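Long-range contacts in T-lymphoma invasion and metastasis-inducing protein 1 (PDB 4K2P), which probably acts as an exchange factor for Rac-type GTPases, with a PH and coiled-coil region that likely binds phosphoinositides and protein partners such as Par-3: residues Gly12-Lys17 with Tyr39-Lys44; Cys46-Tyr51 with Val69-Ser74; Gln146-Asp151 with Glu186-Asp191. The protein carries 5 engineered substitutions. All coordinates share one frame; numbering follows the deposited sequence.

Interaction 1 of 3, residues Gly12-Lys17 with Tyr39-Lys44; sequences GALAVK and YWVSLK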
loop_
_atom_site.group_PDB
_atom_site.type_symbol
_atom_site.label_atom_id
_atom_site.label_comp_id
_atom_site.label_asym_id
_atom_site.label_seq_id
_atom_site.Cartn_x
_atom_site.Cartn_y
_atom_site.Cartn_z
ATOM N N GLY A 12 9.196 3.664 -18.466
ATOM C CA GLY A 12 8.289 4.242 -19.438
ATOM C C GLY A 12 7.896 5.667 -19.105
ATOM O O GLY A 12 8.121 6.138 -18.002
ATOM N N ALA A 13 7.300 6.345 -20.072
ATOM C CA ALA A 13 6.828 7.702 -19.890
ATOM C C ALA A 13 5.473 7.680 -19.182
ATOM O O ALA A 13 4.548 7.016 -19.632
ATOM C CB ALA A 13 6.733 8.409 -21.231
ATOM N N LEU A 14 5.382 8.392 -18.064
ATOM C CA LEU A 14 4.168 8.453 -17.260
ATOM C C LEU A 14 3.849 9.882 -16.872
ATOM O O LEU A 14 4.758 10.681 -16.644
ATOM C CB LEU A 14 4.322 7.626 -15.984
ATOM C CG LEU A 14 4.556 6.125 -16.144
ATOM C CD1 LEU A 14 4.936 5.488 -14.799
ATOM C CD2 LEU A 14 3.324 5.467 -16.735
ATOM N N ALA A 15 2.560 10.203 -16.798
ATOM C CA ALA A 15 2.117 11.414 -16.122
ATOM C C ALA A 15 2.049 11.076 -14.635
ATOM O O ALA A 15 1.665 9.969 -14.273
ATOM C CB ALA A 15 0.773 11.881 -16.643
ATOM N N VAL A 16 2.434 12.019 -13.783
ATOM C CA VAL A 16 2.614 11.757 -12.353
ATOM C C VAL A 16 2.089 12.925 -11.535
ATOM O O VAL A 16 2.201 14.084 -11.940
ATOM C CB VAL A 16 4.091 11.520 -11.994
ATOM C CG1 VAL A 16 4.232 11.133 -10.521
ATOM C CG2 VAL A 16 4.693 10.427 -12.890
ATOM N N LYS A 17 1.514 12.605 -10.381
ATOM C CA LYS A 17 0.889 13.587 -9.516
ATOM C C LYS A 17 0.996 13.106 -8.071
ATOM O O LYS A 17 0.581 11.995 -7.781
ATOM C CB LYS A 17 -0.566 13.744 -9.940
ATOM C CG LYS A 17 -1.371 14.786 -9.246
ATOM C CD LYS A 17 -2.709 14.862 -9.943
ATOM C CE LYS A 17 -3.609 15.885 -9.331
ATOM N NZ LYS A 17 -4.515 16.460 -10.359
ATOM N N TYR A 39 7.177 12.411 -16.657
ATOM C CA TYR A 39 8.524 11.952 -16.380
ATOM C C TYR A 39 8.783 10.675 -17.146
ATOM O O TYR A 39 7.859 9.940 -17.467
ATOM C CB TYR A 39 8.726 11.664 -14.895
ATOM C CG TYR A 39 8.666 12.847 -13.978
ATOM C CD1 TYR A 39 9.769 13.662 -13.801
ATOM C CD2 TYR A 39 7.517 13.125 -13.249
ATOM C CE1 TYR A 39 9.727 14.739 -12.938
ATOM C CE2 TYR A 39 7.467 14.195 -12.384
ATOM C CZ TYR A 39 8.574 14.999 -12.232
ATOM O OH TYR A 39 8.526 16.072 -11.373
ATOM N N TRP A 40 10.043 10.416 -17.437
ATOM C CA TRP A 40 10.489 9.064 -17.710
ATOM C C TRP A 40 10.707 8.374 -16.358
ATOM O O TRP A 40 11.519 8.807 -15.554
ATOM C CB TRP A 40 11.768 9.064 -18.532
ATOM C CG TRP A 40 12.207 7.702 -18.931
ATOM C CD1 TRP A 40 13.229 6.977 -18.390
ATOM C CD2 TRP A 40 11.633 6.885 -19.953
ATOM N NE1 TRP A 40 13.330 5.765 -19.022
ATOM C CE2 TRP A 40 12.360 5.683 -19.984
ATOM C CE3 TRP A 40 10.575 7.057 -20.850
ATOM C CZ2 TRP A 40 12.063 4.654 -20.874
ATOM C CZ3 TRP A 40 10.280 6.035 -21.730
ATOM C CH2 TRP A 40 11.018 4.849 -21.738
ATOM N N VAL A 41 9.955 7.321 -16.100
ATOM C CA VAL A 41 9.998 6.645 -14.812
ATOM C C VAL A 41 10.653 5.295 -14.993
ATOM O O VAL A 41 10.253 4.527 -15.849
ATOM C CB VAL A 41 8.588 6.486 -14.216
ATOM C CG1 VAL A 41 8.637 5.733 -12.877
ATOM C CG2 VAL A 41 7.956 7.851 -14.037
ATOM N N SER A 42 11.647 5.006 -14.157
ATOM C CA SER A 42 12.446 3.804 -14.276
ATOM C C SER A 42 12.544 3.080 -12.937
ATOM O O SER A 42 13.026 3.623 -11.954
ATOM C CB SER A 42 13.841 4.157 -14.787
ATOM O OG SER A 42 14.630 3.001 -14.957
ATOM N N LEU A 43 12.093 1.835 -12.927
ATOM C CA LEU A 43 12.133 0.984 -11.753
ATOM C C LEU A 43 13.422 0.187 -11.732
ATOM O O LEU A 43 13.598 -0.725 -12.532
ATOM C CB LEU A 43 10.929 0.041 -11.766
ATOM C CG LEU A 43 10.838 -1.013 -10.667
ATOM C CD1 LEU A 43 10.676 -0.352 -9.310
ATOM C CD2 LEU A 43 9.686 -1.969 -10.952
ATOM N N LYS A 44 14.316 0.519 -10.810
ATOM C CA LYS A 44 15.538 -0.253 -10.608
ATOM C C LYS A 44 15.604 -0.649 -9.145
ATOM O O LYS A 44 15.506 0.198 -8.260
ATOM C CB LYS A 44 16.778 0.551 -11.013
#
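In the PH-domain sheet, Gly-12, Ala-13 and Leu-14 of the first long strand pair antiparallel with Val-41, Trp-40 and Tyr-39. The short segments run 118° apart, and beyond these three pairs the ladder continues where Val-16 bonds Lys-37. Gly-12 and Val-41 form a hydrogen-bonded pair, each giving its N-H to the other's carbonyl, and Leu-14 and Tyr-39 do the same, with Leu-14 N 3.0 Å from Tyr-39 O. Between them, in the non-hydrogen-bonded pair with Trp-40, Ala-13 CA directs its hydrogen at Tyr-39 O, 3.5 Å away.

Branched and aliphatic side chains fill the inner face, as befits a surface covered by Trp-112 of helix 106-128. The Leu-14 side chain crosses that of Val-41 at about a right angle, with CD1 of the leucine 3.8 Å from Val-41 CB. Val-16 CG2 meets the edge of the Tyr-39 ring at CD2, 3.9 Å away.

On the other face Trp-40 turns its CG anti to its own N (chi1 -175°), which brings the indole back over the partner strand. Ala-13 CB touches its CE3 at 4.1 Å. A serine in place of Trp-40 removes the indole, and the Gly-12 and Ala-13 backbone is likely to be left more open to water. The glycine's bare CA fits closely under the indole: Gly-12 CA sits 3.7 Å from the centroid of the six-membered ring of Trp-40, a CH-pi contact over the face.

Interaction 2 of 3, residues Cys46-Tyr51 with Val69-Ser74; sequences CTLFFY and VWVENS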
loop_
_atom_site.group_PDB
_atom_site.type_symbol
_atom_site.label_atom_id
_atom_site.label_comp_id
_atom_site.label_asym_id
_atom_site.label_seq_id
_atom_site.Cartn_x
_atom_site.Cartn_y
_atom_site.Cartn_z
ATOM N N CYS A 46 14.228 -1.503 -5.869
ATOM C CA CYS A 46 12.966 -1.151 -5.252
ATOM C C CYS A 46 12.826 0.364 -5.176
ATOM O O CYS A 46 12.308 0.916 -4.205
ATOM C CB CYS A 46 12.864 -1.802 -3.873
ATOM S SG CYS A 46 11.430 -2.880 -3.736
ATOM N N THR A 47 13.292 1.028 -6.230
ATOM C CA THR A 47 13.228 2.478 -6.324
ATOM C C THR A 47 12.718 2.909 -7.693
ATOM O O THR A 47 13.144 2.390 -8.721
ATOM C CB THR A 47 14.613 3.108 -6.067
ATOM O OG1 THR A 47 15.102 2.669 -4.800
ATOM C CG2 THR A 47 14.543 4.629 -6.075
ATOM N N LEU A 48 11.762 3.828 -7.693
ATOM C CA LEU A 48 11.334 4.499 -8.902
ATOM C C LEU A 48 12.137 5.776 -9.070
ATOM O O LEU A 48 12.102 6.645 -8.213
ATOM C CB LEU A 48 9.834 4.831 -8.859
ATOM C CG LEU A 48 8.850 3.674 -8.979
ATOM C CD1 LEU A 48 7.437 4.182 -8.722
ATOM C CD2 LEU A 48 8.937 3.019 -10.329
ATOM N N PHE A 49 12.869 5.871 -10.173
ATOM C CA PHE A 49 13.634 7.060 -10.519
ATOM C C PHE A 49 12.882 7.868 -11.565
ATOM O O PHE A 49 12.392 7.326 -12.552
ATOM C CB PHE A 49 15.016 6.669 -11.038
ATOM C CG PHE A 49 15.863 5.973 -10.019
ATOM C CD1 PHE A 49 16.634 6.699 -9.132
ATOM C CD2 PHE A 49 15.874 4.593 -9.935
ATOM C CE1 PHE A 49 17.416 6.064 -8.182
ATOM C CE2 PHE A 49 16.657 3.946 -8.986
ATOM C CZ PHE A 49 17.423 4.684 -8.108
ATOM N N PHE A 50 12.818 9.173 -11.345
ATOM C CA PHE A 50 12.067 10.076 -12.206
ATOM C C PHE A 50 13.026 10.994 -12.933
ATOM O O PHE A 50 13.796 11.708 -12.300
ATOM C CB PHE A 50 11.067 10.888 -11.380
ATOM C CG PHE A 50 10.023 10.052 -10.700
ATOM C CD1 PHE A 50 10.350 9.241 -9.638
ATOM C CD2 PHE A 50 8.710 10.092 -11.116
ATOM C CE1 PHE A 50 9.387 8.472 -9.014
ATOM C CE2 PHE A 50 7.743 9.325 -10.493
ATOM C CZ PHE A 50 8.083 8.519 -9.443
ATOM N N TYR A 51 12.977 10.958 -14.264
ATOM C CA TYR A 51 13.871 11.730 -15.126
ATOM C C TYR A 51 13.065 12.730 -15.955
ATOM O O TYR A 51 11.961 12.414 -16.400
ATOM C CB TYR A 51 14.641 10.819 -16.085
ATOM C CG TYR A 51 15.534 9.759 -15.462
ATOM C CD1 TYR A 51 15.021 8.526 -15.072
ATOM C CD2 TYR A 51 16.903 9.968 -15.325
ATOM C CE1 TYR A 51 15.842 7.549 -14.526
ATOM C CE2 TYR A 51 17.724 8.998 -14.787
ATOM C CZ TYR A 51 17.192 7.793 -14.395
ATOM O OH TYR A 51 18.013 6.830 -13.857
ATOM N N VAL A 69 11.631 7.669 -5.576
ATOM C CA VAL A 69 10.649 7.220 -4.604
ATOM C C VAL A 69 10.946 5.774 -4.257
ATOM O O VAL A 69 10.963 4.908 -5.122
ATOM C CB VAL A 69 9.204 7.344 -5.138
ATOM C CG1 VAL A 69 8.205 6.866 -4.095
ATOM C CG2 VAL A 69 8.902 8.788 -5.539
ATOM N N TRP A 70 11.181 5.533 -2.978
ATOM C CA TRP A 70 11.426 4.197 -2.452
ATOM C C TRP A 70 10.110 3.444 -2.324
ATOM O O TRP A 70 9.204 3.914 -1.650
ATOM C CB TRP A 70 12.122 4.311 -1.100
ATOM C CG TRP A 70 12.549 3.020 -0.481
ATOM C CD1 TRP A 70 13.288 2.025 -1.057
ATOM C CD2 TRP A 70 12.277 2.595 0.857
ATOM N NE1 TRP A 70 13.484 1.005 -0.158
ATOM C CE2 TRP A 70 12.875 1.332 1.025
ATOM C CE3 TRP A 70 11.580 3.163 1.932
ATOM C CZ2 TRP A 70 12.794 0.622 2.220
ATOM C CZ3 TRP A 70 11.501 2.458 3.115
ATOM C CH2 TRP A 70 12.106 1.202 3.252
ATOM N N VAL A 71 10.004 2.277 -2.952
ATOM C CA VAL A 71 8.713 1.601 -3.063
ATOM C C VAL A 71 8.695 0.209 -2.442
ATOM O O VAL A 71 7.784 -0.568 -2.721
ATOM C CB VAL A 71 8.269 1.475 -4.545
ATOM C CG1 VAL A 71 8.208 2.850 -5.188
ATOM C CG2 VAL A 71 9.189 0.567 -5.327
ATOM N N GLU A 72 9.673 -0.101 -1.592
ATOM C CA GLU A 72 9.632 -1.352 -0.832
ATOM C C GLU A 72 8.337 -1.386 -0.034
ATOM O O GLU A 72 7.927 -0.374 0.516
ATOM C CB GLU A 72 10.834 -1.492 0.117
ATOM C CG GLU A 72 11.998 -2.290 -0.455
ATOM C CD GLU A 72 13.140 -2.519 0.538
ATOM O OE1 GLU A 72 12.885 -2.718 1.745
ATOM O OE2 GLU A 72 14.309 -2.500 0.097
ATOM N N ASN A 73 7.678 -2.537 -0.024
ATOM C CA ASN A 73 6.470 -2.757 0.775
ATOM C C ASN A 73 5.333 -1.804 0.402
ATOM O O ASN A 73 4.551 -1.382 1.250
ATOM C CB ASN A 73 6.791 -2.653 2.273
ATOM C CG ASN A 73 7.699 -3.773 2.750
ATOM O OD1 ASN A 73 7.480 -4.943 2.437
ATOM N ND2 ASN A 73 8.721 -3.421 3.510
ATOM N N SER A 74 5.237 -1.495 -0.887
ATOM C CA SER A 74 4.168 -0.662 -1.421
ATOM C C SER A 74 2.969 -1.485 -1.889
ATOM O O SER A 74 3.033 -2.709 -1.992
ATOM C CB SER A 74 4.685 0.175 -2.589
ATOM O OG SER A 74 5.612 1.142 -2.147
#
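Val-69 meets Leu-48 in an antiparallel hydrogen-bonded pair. Val-69 N lies 2.9 Å from Leu-48 O, in the plane of that carbonyl, and Val-69 O accepts Leu-48 N in return. Its CG2 presses on Phe-50 CE1 at 3.5 Å; the long, flat phenylalanine reaches across to the short branched valine, and its ring also meets that of His-67.

Trp-70 points to the opposite face, in a non-hydrogen-bonded pair with Thr-47. Its CD1 comes to 3.5 Å from Cys-46 O, while Thr-47 OG1 lies farther off at the indole edge. A large aromatic and a beta-branched threonine suit this more open face.

Val-71 adds the third backbone bond, nearly straight, with its N 3.0 Å from Cys-46 O. Chi1 of -57° tucks CG2 between the backbone N and the carbonyl carbon, and so against that same oxygen. CG1 instead turns to the apolar interior, crossing Leu-48 at about a right angle, 3.9 Å from its CD1.

Glu-72 contributes its aliphatic stem: CG lies 3.4 Å from Cys-46 SG, and CB lies over one face of the Trp-70 ring, toward its rim. Its carboxylate turns away from the cysteine sulfur; OE2 makes a long, weak ion pair with Arg-126.

Asn-73 takes a positive phi of 60°, a conformation asparagine tolerates well. Ser-74 then reaches back, its OG 2.8 Å from Val-71 O and donating from above the carbonyl plane, which reinforces a weak backbone bond from Ser-74 N. Val-71 to Ser-74 thus form a type II beta turn at the end of strand 67-70, carrying the chain to strand 75-78 at a corner between the two halves of the PH-domain sheet.

Interaction 3 of 3, residues Gln146-Asp151 with Glu186-Asp191; sequences QKIDMD and EQFQMD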
loop_
_atom_site.group_PDB
_atom_site.type_symbol
_atom_site.label_atom_id
_atom_site.label_comp_id
_atom_site.label_asym_id
_atom_site.label_seq_id
_atom_site.Cartn_x
_atom_site.Cartn_y
_atom_site.Cartn_z
ATOM N N GLN A 146 -2.866 -16.706 10.728
ATOM C CA GLN A 146 -2.823 -17.237 12.088
ATOM C C GLN A 146 -2.923 -16.095 13.101
ATOM O O GLN A 146 -3.636 -16.202 14.100
ATOM C CB GLN A 146 -1.538 -18.043 12.325
ATOM C CG GLN A 146 -1.528 -19.419 11.670
ATOM C CD GLN A 146 -0.162 -20.102 11.726
ATOM O OE1 GLN A 146 0.885 -19.447 11.716
ATOM N NE2 GLN A 146 -0.173 -21.430 11.803
ATOM N N LYS A 147 -2.234 -14.992 12.823
ATOM C CA LYS A 147 -2.240 -13.832 13.704
ATOM C C LYS A 147 -3.605 -13.168 13.728
ATOM O O LYS A 147 -4.044 -12.679 14.767
ATOM C CB LYS A 147 -1.168 -12.819 13.279
ATOM C CG LYS A 147 0.236 -13.219 13.721
ATOM C CD LYS A 147 1.301 -12.177 13.406
ATOM C CE LYS A 147 1.630 -12.118 11.935
ATOM N NZ LYS A 147 2.837 -11.273 11.665
ATOM N N ILE A 148 -4.282 -13.177 12.587
ATOM C CA ILE A 148 -5.602 -12.581 12.477
ATOM C C ILE A 148 -6.599 -13.413 13.268
ATOM O O ILE A 148 -7.464 -12.873 13.949
ATOM C CB ILE A 148 -6.048 -12.468 11.000
ATOM C CG1 ILE A 148 -5.264 -11.359 10.302
ATOM C CG2 ILE A 148 -7.539 -12.184 10.884
ATOM C CD1 ILE A 148 -5.334 -11.419 8.776
ATOM N N ASP A 149 -6.487 -14.727 13.155
ATOM C CA ASP A 149 -7.393 -15.623 13.843
ATOM C C ASP A 149 -7.301 -15.409 15.356
ATOM O O ASP A 149 -8.315 -15.302 16.048
ATOM C CB ASP A 149 -7.077 -17.077 13.489
ATOM C CG ASP A 149 -8.071 -18.052 14.095
ATOM O OD1 ASP A 149 -9.291 -17.865 13.888
ATOM O OD2 ASP A 149 -7.631 -18.997 14.783
ATOM N N MET A 150 -6.072 -15.318 15.846
ATOM C CA MET A 150 -5.804 -15.170 17.269
ATOM C C MET A 150 -6.351 -13.837 17.790
ATOM O O MET A 150 -7.084 -13.815 18.777
ATOM C CB MET A 150 -4.296 -15.293 17.536
ATOM C CG MET A 150 -3.882 -15.085 18.986
ATOM S SD MET A 150 -4.730 -16.209 20.121
ATOM C CE MET A 150 -4.037 -17.778 19.613
ATOM N N ASP A 151 -6.035 -12.733 17.117
ATOM C CA ASP A 151 -6.468 -11.427 17.610
ATOM C C ASP A 151 -7.980 -11.232 17.471
ATOM O O ASP A 151 -8.582 -10.499 18.258
ATOM C CB ASP A 151 -5.722 -10.302 16.891
ATOM C CG ASP A 151 -4.395 -9.974 17.547
ATOM O OD1 ASP A 151 -3.863 -10.841 18.281
ATOM O OD2 ASP A 151 -3.874 -8.860 17.315
ATOM N N GLU A 186 -6.426 -4.313 11.582
ATOM C CA GLU A 186 -6.307 -3.446 10.415
ATOM C C GLU A 186 -4.956 -3.615 9.749
ATOM O O GLU A 186 -4.863 -3.697 8.526
ATOM C CB GLU A 186 -6.475 -1.981 10.784
ATOM C CG GLU A 186 -7.891 -1.526 10.989
ATOM C CD GLU A 186 -7.948 -0.032 11.241
ATOM O OE1 GLU A 186 -7.178 0.450 12.097
ATOM O OE2 GLU A 186 -8.726 0.666 10.562
ATOM N N GLN A 187 -3.916 -3.651 10.575
ATOM C CA GLN A 187 -2.542 -3.786 10.112
ATOM C C GLN A 187 -2.337 -5.146 9.457
ATOM O O GLN A 187 -1.720 -5.240 8.399
ATOM C CB GLN A 187 -1.580 -3.596 11.287
ATOM C CG GLN A 187 -0.099 -3.851 11.000
ATOM C CD GLN A 187 0.533 -2.776 10.140
ATOM O OE1 GLN A 187 0.798 -1.667 10.611
ATOM N NE2 GLN A 187 0.798 -3.102 8.877
ATOM N N PHE A 188 -2.877 -6.190 10.078
ATOM C CA PHE A 188 -2.699 -7.551 9.599
ATOM C C PHE A 188 -3.414 -7.755 8.266
ATOM O O PHE A 188 -2.887 -8.425 7.378
ATOM C CB PHE A 188 -3.227 -8.578 10.609
ATOM C CG PHE A 188 -2.399 -8.716 11.863
ATOM C CD1 PHE A 188 -1.045 -8.420 11.876
ATOM C CD2 PHE A 188 -2.981 -9.174 13.031
ATOM C CE1 PHE A 188 -0.298 -8.562 13.038
ATOM C CE2 PHE A 188 -2.237 -9.312 14.191
ATOM C CZ PHE A 188 -0.892 -9.010 14.186
ATOM N N GLN A 189 -4.613 -7.192 8.137
ATOM C CA GLN A 189 -5.423 -7.367 6.937
ATOM C C GLN A 189 -4.818 -6.608 5.772
ATOM O O GLN A 189 -4.934 -7.023 4.623
ATOM C CB GLN A 189 -6.857 -6.899 7.162
ATOM C CG GLN A 189 -7.653 -7.762 8.122
ATOM C CD GLN A 189 -8.044 -9.092 7.526
ATOM O OE1 GLN A 189 -7.712 -9.402 6.387
ATOM N NE2 GLN A 189 -8.751 -9.890 8.300
ATOM N N MET A 190 -4.218 -5.470 6.082
ATOM C CA MET A 190 -3.520 -4.674 5.100
ATOM C C MET A 190 -2.282 -5.443 4.608
ATOM O O MET A 190 -2.014 -5.491 3.411
ATOM C CB MET A 190 -3.127 -3.322 5.700
ATOM C CG MET A 190 -2.498 -2.357 4.728
ATOM S SD MET A 190 -3.582 -1.911 3.358
ATOM C CE MET A 190 -4.937 -1.117 4.235
ATOM N N ASP A 191 -1.543 -6.057 5.529
ATOM C CA ASP A 191 -0.338 -6.805 5.165
ATOM C C ASP A 191 -0.695 -8.034 4.337
ATOM O O ASP A 191 -0.016 -8.367 3.372
ATOM C CB ASP A 191 0.445 -7.216 6.412
ATOM C CG ASP A 191 1.213 -6.058 7.031
ATOM O OD1 ASP A 191 1.578 -5.112 6.308
ATOM O OD2 ASP A 191 1.452 -6.089 8.250
#
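With CG anti to its carbonyl carbon (chi1 -71°), Phe-188 sends its ring across to Lys-147 and Asp-151, while Ile-148, set likewise about its first torsion, slides past it in the opposite direction. Ile-148 CG1 comes to 3.5 Å from Phe-188 CB. Over one face of the ring lies the lysine's stem: Lys-147 CB is 4.0 Å from the Phe-188 centroid, a CH-pi contact. Lys-147 CD lies 3.9 Å from Phe-188 CZ, and a bend at chi3 (-73°) then keeps CE near Phe-188 CE1. Lysine suits this edge of the interface, since its methylenes cover the ring and its ammonium can remain in water.

These residues belong to an antiparallel coiled coil of helices 133-161 and 168-203, whose local axes run 9.8 Å apart with directions differing by 156°. Ile-148 is buried between them and also touches Leu-185 and Leu-192. Crossing it at about a right angle, Gln-189 lays its amide against both methyl groups, with NE2 of the glutamine 3.7 Å from Ile-148 CG2. One turn beyond Lys-147, the carboxylate of Asp-151 comes near the phenylalanine ring, OD2 3.6 Å from Phe-188 CE2, while the same oxygen accepts a hydrogen bond from Asn-184 ND2.

In the fold
From the N terminus, interaction 1 closes first, over 21 residues that include strand 27-30, joining strand 10-23 to strand 37-44. Interaction 2 follows, spanning 17 mostly irregular residues to add strand 67-70 beyond strand 47-51. Interaction 3 comes last and closes a helical hairpin. All three are in series, with no nesting or crossing. The first two are neighbours in one sheet: Ser-42 O with Phe-49 N and Trp-40 O with Tyr-51 N probably bond between their middle strands. Interaction 3 lies on the other side of the chain's centre, about 26 Å from interaction 2 between centres, yet helix 168-203 reaches the 71-74 turn, where Tyr-198 hydroxyl bonds Ser-74 O.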